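Local atomic coordinates of MutT/nudix family protein (Deinococcus radiodurans, PDB entry 2W4E), a protein that probably hydrolyses ADP-ribose as a magnesium-dependent Nudix pyrophosphatase, present here as its Nudix domain without the N-terminal part. Residues P5-I10 with V81-L86; G17-I22 with L109-V114. All coordinates share one frame; numbering follows the deposited sequence. Where two conformers were deposited one is given.

Contact 1: residues P5-I10 with V81-L86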
loop_
_atom_site.group_PDB
_atom_site.type_symbol
_atom_site.label_atom_id
_atom_site.label_comp_id
_atom_site.label_asym_id
_atom_site.label_seq_id
_atom_site.Cartn_x
_atom_site.Cartn_y
_atom_site.Cartn_z
ATOM N N PRO A 5 -14.813 10.328 -5.827
ATOM C CA PRO A 5 -14.379 9.413 -6.879
ATOM C C PRO A 5 -13.891 8.103 -6.234
ATOM O O PRO A 5 -13.373 8.110 -5.114
ATOM C CB PRO A 5 -13.225 10.171 -7.555
ATOM C CG PRO A 5 -12.691 11.094 -6.505
ATOM C CD PRO A 5 -13.821 11.388 -5.553
ATOM N N ARG A 6 -14.114 6.983 -6.918
ATOM C CA ARG A 6 -13.710 5.675 -6.397
ATOM C C ARG A 6 -13.101 4.853 -7.524
ATOM O O ARG A 6 -13.517 4.979 -8.668
ATOM C CB ARG A 6 -14.918 4.924 -5.823
ATOM C CG ARG A 6 -15.680 5.675 -4.729
ATOM C CD ARG A 6 -16.891 4.909 -4.185
ATOM N NE ARG A 6 -17.987 4.796 -5.160
ATOM C CZ ARG A 6 -18.966 3.886 -5.116
ATOM N NH1 ARG A 6 -19.019 2.974 -4.147
ATOM N NH2 ARG A 6 -19.895 3.880 -6.064
ATOM N N ALA A 7 -12.129 3.994 -7.201
ATOM C CA ALA A 7 -11.663 2.991 -8.158
ATOM C C ALA A 7 -11.603 1.673 -7.405
ATOM O O ALA A 7 -11.445 1.655 -6.165
ATOM C CB ALA A 7 -10.289 3.367 -8.691
ATOM N N VAL A 8 -11.720 0.582 -8.155
ATOM C CA VAL A 8 -11.655 -0.758 -7.597
ATOM C C VAL A 8 -10.366 -1.430 -8.051
ATOM O O VAL A 8 -9.924 -1.203 -9.167
ATOM C CB VAL A 8 -12.923 -1.557 -7.997
ATOM C CG1 VAL A 8 -13.040 -1.695 -9.518
ATOM C CG2 VAL A 8 -12.922 -2.876 -7.313
ATOM N N PHE A 9 -9.717 -2.178 -7.154
ATOM C CA PHE A 9 -8.494 -2.888 -7.492
ATOM C C PHE A 9 -8.802 -4.338 -7.202
ATOM O O PHE A 9 -9.392 -4.662 -6.175
ATOM C CB PHE A 9 -7.317 -2.403 -6.632
ATOM C CG PHE A 9 -6.653 -1.178 -7.174
ATOM C CD1 PHE A 9 -5.379 -1.253 -7.733
ATOM C CD2 PHE A 9 -7.315 0.053 -7.159
ATOM C CE1 PHE A 9 -4.759 -0.110 -8.297
ATOM C CE2 PHE A 9 -6.705 1.184 -7.719
ATOM C CZ PHE A 9 -5.425 1.092 -8.284
ATOM N N ILE A 10 -8.417 -5.202 -8.120
ATOM C CA ILE A 10 -8.727 -6.617 -8.041
ATOM C C ILE A 10 -7.492 -7.459 -8.194
ATOM O O ILE A 10 -6.834 -7.458 -9.269
ATOM C CB ILE A 10 -9.732 -7.061 -9.167
ATOM C CG1 ILE A 10 -11.040 -6.268 -9.109
ATOM C CG2 ILE A 10 -10.036 -8.591 -9.039
ATOM C CD1 ILE A 10 -11.056 -5.112 -10.051
ATOM N N VAL A 81 -9.570 10.678 -3.525
ATOM C CA VAL A 81 -9.959 9.391 -4.155
ATOM C C VAL A 81 -9.746 8.229 -3.174
ATOM O O VAL A 81 -8.776 8.243 -2.385
ATOM C CB VAL A 81 -9.230 9.126 -5.488
ATOM C CG1 VAL A 81 -7.792 8.804 -5.236
ATOM C CG2 VAL A 81 -9.869 7.911 -6.254
ATOM N N VAL A 82 -10.692 7.275 -3.175
ATOM C CA VAL A 82 -10.579 6.046 -2.392
ATOM C C VAL A 82 -10.426 4.858 -3.352
ATOM O O VAL A 82 -11.140 4.759 -4.372
ATOM C CB VAL A 82 -11.779 5.828 -1.443
ATOM C CG1 VAL A 82 -11.618 4.573 -0.586
ATOM C CG2 VAL A 82 -11.968 7.032 -0.547
ATOM N N PHE A 83 -9.478 3.987 -3.015
ATOM C CA PHE A 83 -9.230 2.743 -3.735
ATOM C C PHE A 83 -9.801 1.619 -2.897
ATOM O O PHE A 83 -9.487 1.510 -1.715
ATOM C CB PHE A 83 -7.698 2.569 -3.920
ATOM C CG PHE A 83 -7.132 3.392 -5.045
ATOM C CD1 PHE A 83 -7.951 4.295 -5.749
ATOM C CD2 PHE A 83 -5.774 3.320 -5.368
ATOM C CE1 PHE A 83 -7.452 5.051 -6.778
ATOM C CE2 PHE A 83 -5.243 4.070 -6.407
ATOM C CZ PHE A 83 -6.043 4.940 -7.115
ATOM N N TYR A 84 -10.662 0.802 -3.509
ATOM C CA TYR A 84 -11.241 -0.359 -2.862
ATOM C C TYR A 84 -10.654 -1.658 -3.392
ATOM O O TYR A 84 -10.935 -2.048 -4.533
ATOM C CB TYR A 84 -12.776 -0.375 -3.033
ATOM C CG TYR A 84 -13.437 0.718 -2.247
ATOM C CD1 TYR A 84 -13.696 0.565 -0.889
ATOM C CD2 TYR A 84 -13.793 1.920 -2.867
ATOM C CE1 TYR A 84 -14.296 1.582 -0.153
ATOM C CE2 TYR A 84 -14.406 2.951 -2.131
ATOM C CZ TYR A 84 -14.635 2.767 -0.790
ATOM O OH TYR A 84 -15.211 3.785 -0.086
ATOM N N PRO A 85 -9.836 -2.338 -2.578
ATOM C CA PRO A 85 -9.244 -3.582 -3.086
ATOM C C PRO A 85 -10.134 -4.809 -2.863
ATOM O O PRO A 85 -10.845 -4.874 -1.841
ATOM C CB PRO A 85 -7.918 -3.693 -2.320
ATOM C CG PRO A 85 -8.156 -2.970 -1.017
ATOM C CD PRO A 85 -9.249 -1.909 -1.303
ATOM N N LEU A 86 -10.167 -5.725 -3.844
ATOM C CA LEU A 86 -10.812 -7.027 -3.660
ATOM C C LEU A 86 -9.909 -8.183 -4.105
ATOM O O LEU A 86 -9.178 -8.083 -5.129
ATOM C CB LEU A 86 -12.196 -7.123 -4.352
ATOM C CG LEU A 86 -13.302 -6.181 -3.786
ATOM C CD1 LEU A 86 -13.380 -4.963 -4.629
ATOM C CD2 LEU A 86 -14.699 -6.856 -3.703
#

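Contact 2: residues G17-I22 with L109-V114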
loop_
_atom_site.group_PDB
_atom_site.type_symbol
_atom_site.label_atom_id
_atom_site.label_comp_id
_atom_site.label_asym_id
_atom_site.label_seq_id
_atom_site.Cartn_x
_atom_site.Cartn_y
_atom_site.Cartn_z
ATOM N N GLY A 17 -4.020 -21.321 -8.193
ATOM C CA GLY A 17 -3.148 -20.482 -7.338
ATOM C C GLY A 17 -2.149 -19.651 -8.120
ATOM O O GLY A 17 -1.005 -19.514 -7.700
ATOM N N GLU A 18 -2.572 -19.145 -9.286
ATOM C CA GLU A 18 -1.796 -18.170 -10.035
ATOM C C GLU A 18 -2.461 -16.815 -9.947
ATOM O O GLU A 18 -3.704 -16.723 -9.942
ATOM C CB GLU A 18 -1.742 -18.558 -11.489
ATOM C CG GLU A 18 -1.317 -19.990 -11.666
ATOM C CD GLU A 18 -1.881 -20.513 -12.940
ATOM O OE1 GLU A 18 -3.138 -20.534 -13.086
ATOM O OE2 GLU A 18 -1.076 -20.862 -13.816
ATOM N N ALA A 19 -1.648 -15.772 -9.839
ATOM C CA ALA A 19 -2.179 -14.411 -9.899
ATOM C C ALA A 19 -2.273 -13.999 -11.357
ATOM O O ALA A 19 -1.391 -14.312 -12.157
ATOM C CB ALA A 19 -1.261 -13.447 -9.141
ATOM N N VAL A 20 -3.324 -13.276 -11.699
ATOM C CA VAL A 20 -3.442 -12.715 -13.021
ATOM C C VAL A 20 -3.080 -11.231 -12.983
ATOM O O VAL A 20 -3.925 -10.408 -12.622
ATOM C CB VAL A 20 -4.854 -12.922 -13.610
ATOM C CG1 VAL A 20 -4.899 -12.423 -15.075
ATOM C CG2 VAL A 20 -5.249 -14.428 -13.497
ATOM N N LEU A 21 -1.840 -10.916 -13.364
ATOM C CA LEU A 21 -1.347 -9.534 -13.394
ATOM C C LEU A 21 -1.394 -8.938 -14.784
ATOM O O LEU A 21 -1.624 -9.637 -15.751
ATOM C CB LEU A 21 0.102 -9.467 -12.873
ATOM C CG LEU A 21 0.305 -10.208 -11.565
ATOM C CD1 LEU A 21 1.745 -10.060 -11.009
ATOM C CD2 LEU A 21 -0.717 -9.642 -10.560
ATOM N N ILE A 22 -1.163 -7.635 -14.870
ATOM C CA ILE A 22 -0.975 -6.967 -16.151
ATOM C C ILE A 22 0.310 -6.136 -16.165
ATOM O O ILE A 22 0.795 -5.709 -15.099
ATOM C CB ILE A 22 -2.149 -6.048 -16.511
ATOM C CG1 ILE A 22 -2.363 -4.995 -15.401
ATOM C CG2 ILE A 22 -3.417 -6.880 -16.788
ATOM C CD1 ILE A 22 -3.411 -3.952 -15.734
ATOM N N LEU A 109 1.258 -15.549 -13.232
ATOM C CA LEU A 109 2.375 -16.106 -12.472
ATOM C C LEU A 109 1.926 -16.874 -11.260
ATOM O O LEU A 109 0.983 -16.461 -10.592
ATOM C CB LEU A 109 3.274 -14.955 -11.982
ATOM C CG LEU A 109 3.985 -14.102 -13.026
ATOM C CD1 LEU A 109 4.472 -12.804 -12.380
ATOM C CD2 LEU A 109 5.146 -14.884 -13.578
ATOM N N PRO A 110 2.632 -17.972 -10.912
ATOM C CA PRO A 110 2.370 -18.609 -9.627
ATOM C C PRO A 110 2.447 -17.613 -8.464
ATOM O O PRO A 110 3.327 -16.725 -8.453
ATOM C CB PRO A 110 3.525 -19.631 -9.496
ATOM C CG PRO A 110 3.920 -19.921 -10.892
ATOM C CD PRO A 110 3.830 -18.538 -11.561
ATOM N N LEU A 111 1.556 -17.778 -7.474
ATOM C CA LEU A 111 1.493 -16.859 -6.342
ATOM C C LEU A 111 2.815 -16.798 -5.555
ATOM O O LEU A 111 3.147 -15.757 -5.017
ATOM C CB LEU A 111 0.345 -17.231 -5.383
ATOM C CG LEU A 111 -1.067 -16.784 -5.743
ATOM C CD1 LEU A 111 -2.111 -17.402 -4.783
ATOM C CD2 LEU A 111 -1.168 -15.248 -5.745
ATOM N N ALA A 112 3.558 -17.908 -5.474
ATOM C CA ALA A 112 4.811 -17.943 -4.703
ATOM C C ALA A 112 5.835 -16.956 -5.283
ATOM O O ALA A 112 6.537 -16.240 -4.553
ATOM C CB ALA A 112 5.363 -19.385 -4.676
ATOM N N GLU A 113 5.871 -16.893 -6.609
ATOM C CA GLU A 113 6.702 -15.972 -7.343
ATOM C C GLU A 113 6.253 -14.514 -7.198
ATOM O O GLU A 113 7.067 -13.640 -6.968
ATOM C CB GLU A 113 6.726 -16.377 -8.822
ATOM C CG GLU A 113 7.533 -15.441 -9.686
ATOM C CD GLU A 113 9.007 -15.271 -9.238
ATOM O OE1 GLU A 113 9.521 -16.002 -8.353
ATOM O OE2 GLU A 113 9.654 -14.380 -9.797
ATOM N N VAL A 114 4.950 -14.281 -7.260
ATOM C CA VAL A 114 4.418 -12.938 -6.990
ATOM C C VAL A 114 4.821 -12.408 -5.593
ATOM O O VAL A 114 5.268 -11.237 -5.447
ATOM C CB VAL A 114 2.882 -12.884 -7.168
ATOM C CG1 VAL A 114 2.373 -11.453 -6.920
ATOM C CG2 VAL A 114 2.545 -13.273 -8.580
#

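Contact 1: residues P5-I10 with V81-L86
Phe9 and Phe83 meet on one face of a parallel strand pair in the mixed sheet of the Nudix fold. The two strands run side by side in register, Ala7 opposite Phe83 and Phe9 opposite Pro85, so the two rings meet on the diagonal. Their planes make 35° and their centroids lie 4.6 Å apart, an oblique pairing. CE2 of Phe9 comes over one face of Phe83, off toward the rim, and is 3.3 Å from Phe83 CD2. In Phe83, CG lies beside the backbone N (chi1 -79°), which brings the other side of the ring, CD1 and CE1, to the methyl of Ala7; Phe83 CE1 is 3.8 Å from Ala7 CB. Pro127 of helix 126-141 packs on both rings, and Gln75 of the second subunit also touches Phe83. With an alanine here in place of Phe83, the CE2 corner of Phe9 and the Ala7 methyl would probably lose the ring they pack on, though Pro127 would remain against Phe9, and the contact with Gln75 of the second subunit would thin.

On the reverse face, Arg6 runs past the Tyr84 ring. Its CG lies at the ring edge, in plane, while Arg6 CD approaches obliquely, 3.8 Å from Tyr84 CE2. The guanidinium stands nearly upright to the ring, 81° between planes, and both side chains also reach Leu47 of helix 47-59.

Between these two layers of side chains the backbones are laced by alternating bonds. Tyr84 N gives a nearly straight bond to Ala7 O, and Phe9 N binds Tyr84 O. Pro85 lacks an N-H, but the donors toward this neighbour are every second residue, Tyr84 and then Leu86: Leu86 N lies 2.7 Å from Phe9 O, which also receives the CA-H of Pro85.

Contact 2: residues G17-I22 with L109-V114
Ala19 N donates to Leu109 O across 2.8 Å, and the same carbonyl oxygen receives a CA-H contact from Glu18. The bond is returned by Leu109 N, which meets Ala19 O at 3.1 Å, making Ala19 and Leu109 a hydrogen-bonded antiparallel pair. One residue along, Glu18 and Pro110 form a non-hydrogen-bonded pair whose side chains diverge; the carboxylate of Glu18 turns to Thr14, whose OG1 it binds through OE1.

This is where a strand of the three-stranded antiparallel sheet of the Nudix domain runs straight into a helix. Pro110 closes the strand and is also the N-cap residue of helix 111-120, its carbonyl taking up the N-H of Val114. The N-H of Leu111, in the first turn, is bound from outside by Gly17 O at 3.1 Å, the donor tilted 15° from the carbonyl plane. Gly17 takes a positive phi, 73°, which other residues adopt less readily.

On the side of the sheet that carries Ala19 and Leu109, apolar branches fill the angle between sheet and helix. The methyl of Ala19 touches two of them: Ala19 CB is 3.8 Å from Leu111 CD2 and 3.9 Å from Val114 CG2. With CG1 anti to the backbone N (chi1 -178°), CG2 is the branch of Val114 turned to the strand, where it also meets Leu21 tip to tip, CD1 of Leu21 lying 4.1 Å from CG2 of Val114. The same Leu21 methyl touches CD1 of Leu109, the two side chains crossing at about a right angle.

In the fold
Contact 1 and contact 2 sit on opposite sides of the chain's centre, their centres 20 Å apart and their nearest atoms about 5 Å apart without touching. Along the sequence their segments alternate: strand 6-14 is followed by 18-26, and strand 82-93 by 104-110, so successive strands are dealt to two different sheets. Helix 47-59 lies against both strands 6-14 and 18-26: Arg6, Val8 and Tyr84 of contact 1 pack against its first turns, while Val20 and Ile22, which take no part in contact 2 itself, reach Glu58 and Val59 near its end. In Nudix hydrolases this helix belongs to the Nudix box, whose glutamates generally bind the catalytic magnesium, so contact 1 probably borders that element directly and contact 2 only through strand 18-26.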